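Local coordinates for protein metal transporter CNNM3 (PDB 6DFD) that probably exports magnesium ions across the membrane and forms dimers through its cyclic nucleotide-binding homology domain, which is required for the efflux, at residues D62-P66 with L67-E71; L49-A52 with T53-L57. The protein carries 6 engineered substitutions. All blocks are in the same frame, centred on the assembly; numbering follows the deposited sequence.

Contact 1: D62-P66 with L67-E71. Engineered in segment 67-71: Met-69 (natural residue Ile).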
loop_
_atom_site.group_PDB
_atom_site.type_symbol
_atom_site.label_atom_id
_atom_site.label_comp_id
_atom_site.label_asym_id
_atom_site.label_seq_id
_atom_site.Cartn_x
_atom_site.Cartn_y
_atom_site.Cartn_z
ATOM N N ASP A 62 -6.371 -13.411 8.425
ATOM C CA ASP A 62 -6.808 -14.047 9.667
ATOM C C ASP A 62 -8.326 -14.192 9.746
ATOM O O ASP A 62 -8.831 -15.208 10.239
ATOM C CB ASP A 62 -6.291 -13.251 10.867
ATOM C CG ASP A 62 -4.812 -13.480 11.128
ATOM O OD1 ASP A 62 -4.173 -14.221 10.348
ATOM O OD2 ASP A 62 -4.286 -12.922 12.117
ATOM N N VAL A 63 -9.078 -13.180 9.305
ATOM C CA VAL A 63 -10.533 -13.288 9.390
ATOM C C VAL A 63 -11.070 -14.413 8.511
ATOM O O VAL A 63 -12.213 -14.846 8.697
ATOM C CB VAL A 63 -11.219 -11.955 9.018
ATOM C CG1 VAL A 63 -10.802 -10.851 9.972
ATOM C CG2 VAL A 63 -10.896 -11.559 7.606
ATOM N N PHE A 64 -10.281 -14.901 7.556
ATOM C CA PHE A 64 -10.679 -16.013 6.702
ATOM C C PHE A 64 -10.001 -17.325 7.077
ATOM O O PHE A 64 -10.075 -18.288 6.305
ATOM C CB PHE A 64 -10.386 -15.678 5.242
ATOM C CG PHE A 64 -11.275 -14.606 4.695
ATOM C CD1 PHE A 64 -12.639 -14.818 4.586
ATOM C CD2 PHE A 64 -10.759 -13.384 4.312
ATOM C CE1 PHE A 64 -13.469 -13.840 4.103
ATOM C CE2 PHE A 64 -11.595 -12.391 3.821
ATOM C CZ PHE A 64 -12.944 -12.624 3.714
ATOM N N SER A 65 -9.340 -17.380 8.230
ATOM C CA SER A 65 -8.695 -18.612 8.670
ATOM C C SER A 65 -9.694 -19.768 8.734
ATOM O O SER A 65 -10.860 -19.573 9.092
ATOM C CB SER A 65 -8.062 -18.434 10.047
ATOM O OG SER A 65 -7.898 -19.698 10.664
ATOM N N PRO A 66 -9.254 -20.992 8.417
ATOM C CA PRO A 66 -10.154 -22.154 8.539
ATOM C C PRO A 66 -10.676 -22.372 9.941
ATOM O O PRO A 66 -11.633 -23.136 10.116
ATOM C CB PRO A 66 -9.274 -23.328 8.080
ATOM C CG PRO A 66 -8.316 -22.695 7.124
ATOM C CD PRO A 66 -8.002 -21.352 7.732
ATOM N N LEU A 67 -10.071 -21.746 10.951
ATOM C CA LEU A 67 -10.598 -21.839 12.304
ATOM C C LEU A 67 -11.875 -21.035 12.475
ATOM O O LEU A 67 -12.642 -21.300 13.409
ATOM C CB LEU A 67 -9.550 -21.356 13.304
ATOM C CG LEU A 67 -8.231 -22.127 13.271
ATOM C CD1 LEU A 67 -7.263 -21.536 14.279
ATOM C CD2 LEU A 67 -8.458 -23.604 13.554
ATOM N N ARG A 68 -12.099 -20.051 11.610
ATOM C CA ARG A 68 -13.274 -19.192 11.621
ATOM C C ARG A 68 -14.262 -19.543 10.520
ATOM O O ARG A 68 -15.471 -19.582 10.761
ATOM C CB ARG A 68 -12.841 -17.729 11.461
ATOM C CG ARG A 68 -11.921 -17.253 12.574
ATOM C CD ARG A 68 -11.423 -15.831 12.358
ATOM N NE ARG A 68 -10.432 -15.474 13.372
ATOM C CZ ARG A 68 -10.043 -14.234 13.655
ATOM N NH1 ARG A 68 -10.562 -13.196 13.012
ATOM N NH2 ARG A 68 -9.134 -14.033 14.600
HETATM N N MSE A 69 -13.759 -19.808 9.322
HETATM C CA MSE A 69 -14.588 -20.098 8.161
HETATM C C MSE A 69 -14.018 -21.281 7.411
HETATM O O MSE A 69 -12.844 -21.268 7.051
HETATM C CB MSE A 69 -14.648 -18.894 7.225
HETATM C CG MSE A 69 -15.683 -19.059 6.138
HETATM SE SE MSE A 69 -15.826 -17.503 5.091
HETATM C CE MSE A 69 -16.351 -16.249 6.482
ATOM N N SER A 70 -14.836 -22.287 7.135
ATOM C CA SER A 70 -14.320 -23.458 6.449
ATOM C C SER A 70 -13.936 -23.092 5.024
ATOM O O SER A 70 -14.518 -22.195 4.408
ATOM C CB SER A 70 -15.341 -24.597 6.452
ATOM O OG SER A 70 -16.343 -24.415 5.473
ATOM N N GLU A 71 -12.917 -23.778 4.512
ATOM C CA GLU A 71 -12.467 -23.506 3.156
ATOM C C GLU A 71 -13.591 -23.736 2.161
ATOM O O GLU A 71 -13.709 -23.017 1.167
ATOM C CB GLU A 71 -11.258 -24.383 2.834
ATOM C CG GLU A 71 -10.047 -24.036 3.655
ATOM C CD GLU A 71 -8.784 -24.663 3.111
ATOM O OE1 GLU A 71 -8.260 -25.594 3.745
ATOM O OE2 GLU A 71 -8.310 -24.238 2.030
HETATM O O HOH W 1 -10.898 -20.600 5.349
#

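Contact 2: L49-A52 with T53-L57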
loop_
_atom_site.group_PDB
_atom_site.type_symbol
_atom_site.label_atom_id
_atom_site.label_comp_id
_atom_site.label_asym_id
_atom_site.label_seq_id
_atom_site.Cartn_x
_atom_site.Cartn_y
_atom_site.Cartn_z
ATOM N N LEU A 49 -9.115 -19.832 -10.688
ATOM C CA LEU A 49 -8.739 -18.565 -10.064
ATOM C C LEU A 49 -9.499 -18.355 -8.757
ATOM O O LEU A 49 -8.935 -17.870 -7.771
ATOM C CB LEU A 49 -8.985 -17.399 -11.029
ATOM C CG LEU A 49 -8.757 -15.973 -10.500
ATOM C CD1 LEU A 49 -7.324 -15.766 -9.993
ATOM C CD2 LEU A 49 -9.089 -14.946 -11.573
ATOM N N LEU A 50 -10.782 -18.712 -8.720
ATOM C CA LEU A 50 -11.507 -18.581 -7.463
ATOM C C LEU A 50 -10.982 -19.558 -6.423
ATOM O O LEU A 50 -10.932 -19.220 -5.236
ATOM C CB LEU A 50 -13.005 -18.775 -7.688
ATOM C CG LEU A 50 -13.631 -17.657 -8.533
ATOM C CD1 LEU A 50 -15.130 -17.880 -8.722
ATOM C CD2 LEU A 50 -13.382 -16.267 -7.934
ATOM N N LEU A 51 -10.560 -20.753 -6.847
ATOM C CA LEU A 51 -9.925 -21.682 -5.912
ATOM C C LEU A 51 -8.609 -21.122 -5.385
ATOM O O LEU A 51 -8.318 -21.212 -4.186
ATOM C CB LEU A 51 -9.693 -23.028 -6.597
ATOM C CG LEU A 51 -9.064 -24.140 -5.758
ATOM C CD1 LEU A 51 -9.893 -24.438 -4.504
ATOM C CD2 LEU A 51 -8.908 -25.400 -6.624
ATOM N N ALA A 52 -7.782 -20.566 -6.270
ATOM C CA ALA A 52 -6.541 -19.937 -5.826
ATOM C C ALA A 52 -6.826 -18.802 -4.856
ATOM O O ALA A 52 -6.085 -18.595 -3.884
ATOM C CB ALA A 52 -5.761 -19.406 -7.024
ATOM N N THR A 53 -7.893 -18.051 -5.115
ATOM C CA THR A 53 -8.259 -16.947 -4.241
ATOM C C THR A 53 -8.660 -17.471 -2.866
ATOM O O THR A 53 -8.267 -16.911 -1.836
ATOM C CB THR A 53 -9.391 -16.147 -4.874
ATOM O OG1 THR A 53 -8.981 -15.635 -6.160
ATOM C CG2 THR A 53 -9.797 -14.982 -3.979
ATOM N N GLN A 54 -9.441 -18.550 -2.836
ATOM C CA GLN A 54 -9.838 -19.142 -1.560
ATOM C C GLN A 54 -8.624 -19.630 -0.786
ATOM O O GLN A 54 -8.463 -19.298 0.393
ATOM C CB GLN A 54 -10.827 -20.282 -1.788
ATOM C CG GLN A 54 -11.230 -21.001 -0.510
ATOM C CD GLN A 54 -10.379 -22.203 -0.271
ATOM O OE1 GLN A 54 -10.390 -23.142 -1.063
ATOM N NE2 GLN A 54 -9.608 -22.183 0.808
ATOM N N ARG A 55 -7.740 -20.408 -1.432
ATOM C CA ARG A 55 -6.553 -20.889 -0.723
ATOM C C ARG A 55 -5.735 -19.723 -0.187
ATOM O O ARG A 55 -5.220 -19.765 0.938
ATOM C CB ARG A 55 -5.665 -21.732 -1.642
ATOM C CG ARG A 55 -6.321 -22.898 -2.339
ATOM C CD ARG A 55 -6.939 -23.848 -1.374
ATOM N NE ARG A 55 -7.192 -25.143 -2.002
ATOM C CZ ARG A 55 -8.070 -26.026 -1.545
ATOM N NH1 ARG A 55 -8.789 -25.750 -0.464
ATOM N NH2 ARG A 55 -8.231 -27.186 -2.171
ATOM N N PHE A 56 -5.569 -18.688 -1.006
ATOM C CA PHE A 56 -4.796 -17.528 -0.589
ATOM C C PHE A 56 -5.392 -16.897 0.656
ATOM O O PHE A 56 -4.686 -16.653 1.636
ATOM C CB PHE A 56 -4.753 -16.509 -1.727
ATOM C CG PHE A 56 -4.045 -15.232 -1.374
ATOM C CD1 PHE A 56 -2.668 -15.164 -1.379
ATOM C CD2 PHE A 56 -4.758 -14.096 -1.052
ATOM C CE1 PHE A 56 -2.013 -13.978 -1.072
ATOM C CE2 PHE A 56 -4.106 -12.908 -0.738
ATOM C CZ PHE A 56 -2.736 -12.851 -0.756
ATOM N N LEU A 57 -6.691 -16.601 0.623
ATOM C CA LEU A 57 -7.313 -15.942 1.763
ATOM C C LEU A 57 -7.236 -16.818 3.002
ATOM O O LEU A 57 -6.910 -16.336 4.089
ATOM C CB LEU A 57 -8.762 -15.596 1.449
ATOM C CG LEU A 57 -8.987 -14.505 0.404
ATOM C CD1 LEU A 57 -10.474 -14.367 0.170
ATOM C CD2 LEU A 57 -8.388 -13.183 0.866
#

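Contact 1: D62-P66 with L67-E71
The Phe-64 ring meets Met-69, an engineered selenomethionine, at its edge: SE lies 5.5 Å from the ring centroid and 89° off the ring normal, nearly in the ring plane, with CD1 the atom that touches it. This is a Met-aromatic contact of the in-plane kind. The second flat group, the Arg-68 guanidinium, has the Asp-62 carbonyl over one face; CD comes 3.4 Å from Asp-62 O, while NH1 reaches past it to the CA and CG1 of Val-63. An extended chain from CG to NE brings the group back over residues five and six positions earlier.

The backbone turn that makes this possible centres on Ser-65. Its O accepts from Arg-68 N at 2.8 Å, from above the carbonyl plane, and from Met-69 N at 2.9 Å, with an N-H...O angle of 172°. The i+3 bond closes a beta turn and the i+4 bond an alpha turn. Its hydroxyl, with OG anti to the backbone N (chi1 158°), takes Leu-67 N at 3.0 Å, adding an ST turn. A water donates to both Phe-64 O and Met-69 O, bridging the chain on either side of the turn.

The stretch joins helix 47-60 to helix 71-78, which Ser-70 N-caps through Val-73 N. Met-69 packs on helix 196-207 and on Leu-74, and Phe-64 stacks edge-to-face with Phe-111 of strand 110-114.

Contact 2: L49-A52 with T53-L57
Thr-53 folds its side chain back onto the preceding helical turn, where OG1 donates to Leu-49 O at 2.8 Å. The same carbonyl also receives the helical bond from Thr-53 N at 2.9 Å, and the two donors come from opposite faces of its plane, tilted 35° for OG1 and 26° for N, so they share the oxygen without competing for one position. OG1 points away from the carbonyl carbon of its own residue (chi1 -59°), which directs it toward the N-terminal side, to Leu-49. A valine here would probably leave Leu-49 O without its second donor and put a methyl against that carbonyl instead.

Leu-51 carries the other side-chain contact. Its CD1 sits 3.6 Å above one face of the Arg-55 guanidinium, off the centre of the group. The Leu-51 and Gln-54 side chains run side by side, CD1 3.7 Å from OE1, while Gln-54 NE2 bonds to Glu-71. With a bend at chi2 the arginine chain runs outward from the helix, and its CG comes 3.2 Å from Leu-51 O. Ala-52 acts mainly through its backbone: its O accepts from Phe-56 N at 2.9 Å, with Phe-56 CB nearby. The i to i+4 bonds of Gln-54 N to Leu-50 O and Arg-55 N to Leu-51 O complete the run.

Chemically, the turn is divided. The threonine hydroxyl is satisfied within its own helix, so the buried threonine side chain can pack on Leu-78 and Phe-135, whereas the methyl-covered guanidinium keeps its NH1 for a salt bridge with Glu-71.

From the N terminus the chain first forms contact 2, inside helix 47-60, and then contact 1, in the turn leading to helix 71-78. Both are local, each made by one continuous stretch; they follow in series, neither nested nor crossed, with centres about 13 Å apart. They nevertheless touch. Glu-71, the last residue of contact 1, meets contact 2 through one oxygen: OE2 lies 3.0 Å from Arg-55 NH1 in a salt bridge and 2.7 Å from Gln-54 NE2, probably a hydrogen bond. Phe-64 CB also packs on Leu-57 O. The start of helix 71-78 is thus tied to helix 47-60, closing the loop between them beside strand 110-114 and helix 196-207.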